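Long-range contact in terminal oxygenase component of carbazole (Janthinobacterium sp., PDB 7BUG), which forms the terminal oxygenase of carbazole 1,9a-dioxygenase, which adds dioxygen at the angular and adjacent carbons of carbazole: residues Pro267-Lys271 with Gln282-Tyr286. Numbering follows the deposited sequence.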
loop_
_atom_site.group_PDB
_atom_site.type_symbol
_atom_site.label_atom_id
_atom_site.label_comp_id
_atom_site.label_asym_id
_atom_site.label_seq_id
_atom_site.Cartn_x
_atom_site.Cartn_y
_atom_site.Cartn_z
ATOM N N PRO A 267 -22.435 -18.387 13.028
ATOM C CA PRO A 267 -21.890 -17.065 12.674
ATOM C C PRO A 267 -21.610 -16.773 11.182
ATOM O O PRO A 267 -21.169 -15.670 10.847
ATOM C CB PRO A 267 -20.530 -17.059 13.400
ATOM C CG PRO A 267 -20.113 -18.535 13.331
ATOM C CD PRO A 267 -21.398 -19.290 13.549
ATOM N N GLY A 268 -21.855 -17.737 10.323
ATOM C CA GLY A 268 -21.640 -17.571 8.875
ATOM C C GLY A 268 -21.295 -18.905 8.248
ATOM O O GLY A 268 -20.142 -19.133 7.780
ATOM N N VAL A 269 -22.276 -19.799 8.223
ATOM C CA VAL A 269 -22.079 -21.169 7.721
ATOM C C VAL A 269 -23.336 -21.556 6.956
ATOM O O VAL A 269 -24.477 -21.422 7.470
ATOM C CB VAL A 269 -21.703 -22.204 8.794
ATOM C CG1 VAL A 269 -22.612 -22.167 9.986
ATOM C CG2 VAL A 269 -21.693 -23.592 8.235
ATOM N N LEU A 270 -23.109 -22.009 5.732
ATOM C CA LEU A 270 -24.156 -22.436 4.783
ATOM C C LEU A 270 -24.293 -23.958 4.845
ATOM O O LEU A 270 -23.290 -24.704 4.870
ATOM C CB LEU A 270 -23.740 -22.000 3.378
ATOM C CG LEU A 270 -24.759 -22.220 2.255
ATOM C CD1 LEU A 270 -25.843 -21.151 2.298
ATOM C CD2 LEU A 270 -24.082 -22.217 0.892
ATOM N N LYS A 271 -25.539 -24.424 4.790
ATOM C CA LYS A 271 -25.885 -25.846 4.625
ATOM C C LYS A 271 -26.712 -26.004 3.358
ATOM O O LYS A 271 -27.726 -25.311 3.200
ATOM C CB LYS A 271 -26.660 -26.332 5.841
ATOM C CG LYS A 271 -27.108 -27.782 5.715
ATOM C CD LYS A 271 -27.896 -28.264 6.903
ATOM C CE LYS A 271 -28.525 -29.607 6.657
ATOM N NZ LYS A 271 -29.267 -30.090 7.842
ATOM N N GLN A 282 -23.604 -30.356 1.910
ATOM C CA GLN A 282 -22.440 -29.460 1.962
ATOM C C GLN A 282 -22.614 -28.475 3.118
ATOM O O GLN A 282 -23.667 -27.859 3.218
ATOM C CB GLN A 282 -22.242 -28.804 0.601
ATOM C CG GLN A 282 -21.046 -27.882 0.543
ATOM C CD GLN A 282 -20.471 -27.654 -0.842
ATOM O OE1 GLN A 282 -20.720 -28.442 -1.757
ATOM N NE2 GLN A 282 -19.701 -26.577 -1.013
ATOM N N PHE A 283 -21.585 -28.336 3.937
ATOM C CA PHE A 283 -21.567 -27.288 4.982
ATOM C C PHE A 283 -20.314 -26.454 4.746
ATOM O O PHE A 283 -19.206 -27.003 4.693
ATOM C CB PHE A 283 -21.534 -27.896 6.383
ATOM C CG PHE A 283 -22.467 -29.041 6.711
ATOM C CD1 PHE A 283 -22.077 -30.364 6.503
ATOM C CD2 PHE A 283 -23.715 -28.811 7.281
ATOM C CE1 PHE A 283 -22.908 -31.417 6.874
ATOM C CE2 PHE A 283 -24.527 -29.871 7.666
ATOM C CZ PHE A 283 -24.106 -31.166 7.492
ATOM N N GLU A 284 -20.463 -25.143 4.575
ATOM C CA GLU A 284 -19.276 -24.333 4.306
ATOM C C GLU A 284 -19.344 -23.055 5.155
ATOM O O GLU A 284 -20.369 -22.363 5.221
ATOM C CB GLU A 284 -19.082 -24.084 2.801
ATOM C CG GLU A 284 -20.203 -23.358 2.157
ATOM C CD GLU A 284 -19.914 -23.069 0.671
ATOM O OE1 GLU A 284 -19.267 -23.954 0.049
ATOM O OE2 GLU A 284 -20.233 -21.986 0.201
ATOM N N TRP A 285 -18.204 -22.751 5.751
ATOM C CA TRP A 285 -18.023 -21.544 6.574
ATOM C C TRP A 285 -17.246 -20.502 5.769
ATOM O O TRP A 285 -16.333 -20.889 4.987
ATOM C CB TRP A 285 -17.254 -21.861 7.843
ATOM C CG TRP A 285 -18.010 -22.545 8.944
ATOM C CD1 TRP A 285 -18.388 -21.922 10.088
ATOM C CD2 TRP A 285 -18.409 -23.927 9.088
ATOM N NE1 TRP A 285 -18.965 -22.807 10.960
ATOM C CE2 TRP A 285 -19.008 -24.040 10.365
ATOM C CE3 TRP A 285 -18.308 -25.069 8.285
ATOM C CZ2 TRP A 285 -19.512 -25.249 10.841
ATOM C CZ3 TRP A 285 -18.790 -26.272 8.784
ATOM C CH2 TRP A 285 -19.388 -26.337 10.038
ATOM N N TYR A 286 -17.478 -19.257 6.121
ATOM C CA TYR A 286 -16.753 -18.079 5.640
ATOM C C TYR A 286 -16.221 -17.359 6.866
ATOM O O TYR A 286 -16.919 -16.511 7.471
ATOM C CB TYR A 286 -17.677 -17.238 4.789
ATOM C CG TYR A 286 -18.617 -18.030 3.926
ATOM C CD1 TYR A 286 -18.217 -18.587 2.707
ATOM C CD2 TYR A 286 -19.899 -18.297 4.367
ATOM C CE1 TYR A 286 -19.117 -19.307 1.935
ATOM C CE2 TYR A 286 -20.792 -19.032 3.609
ATOM C CZ TYR A 286 -20.404 -19.541 2.385
ATOM O OH TYR A 286 -21.401 -20.251 1.722
HETATM O O HOH W 1 -18.397 -16.038 9.817
HETATM O O HOH W 2 -18.081 -18.488 9.796
#
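L270 and E284 form an antiparallel hydrogen-bonded pair, L270 N to E284 O at 2.8 Å and E284 N to L270 O at 2.9 Å, and Y286 N to G268 O (3.1 Å) adds a third bond just before strand 269-273 begins. The flanking non-hydrogen-bonded pairs set V269 beside W285 and K271 beside F283 on one face of the sheet. V269 lies over the indole: its CB stands 3.4 Å from the centroid of the W285 five-membered ring, 5° off the normal, a CH-pi contact. With CG2 anti to the backbone N, that methyl also reaches W285 CD2 at 3.4 Å. The extended K271 chain runs alongside F283, CD to CE2 3.8 Å, and carries NZ on to P151 O. These strands make a hairpin in the antiparallel sheet of the ring-hydroxylase catalytic domain, and G268 and V269 form a classic beta bulge against strand 261-265. On the L270 and E284 face, the Y286 hydroxyl meets L270 CB and CD2, and the E284 side chain lies about 6 Å from the ferrous ion at its nearest. E284 OE2 accepts the Y286 hydroxyl on its anti lone pair, while E284 OE1 bonds Q282 NE2 and Y296 OH, three bonds that should restrict the carboxylate's rotation.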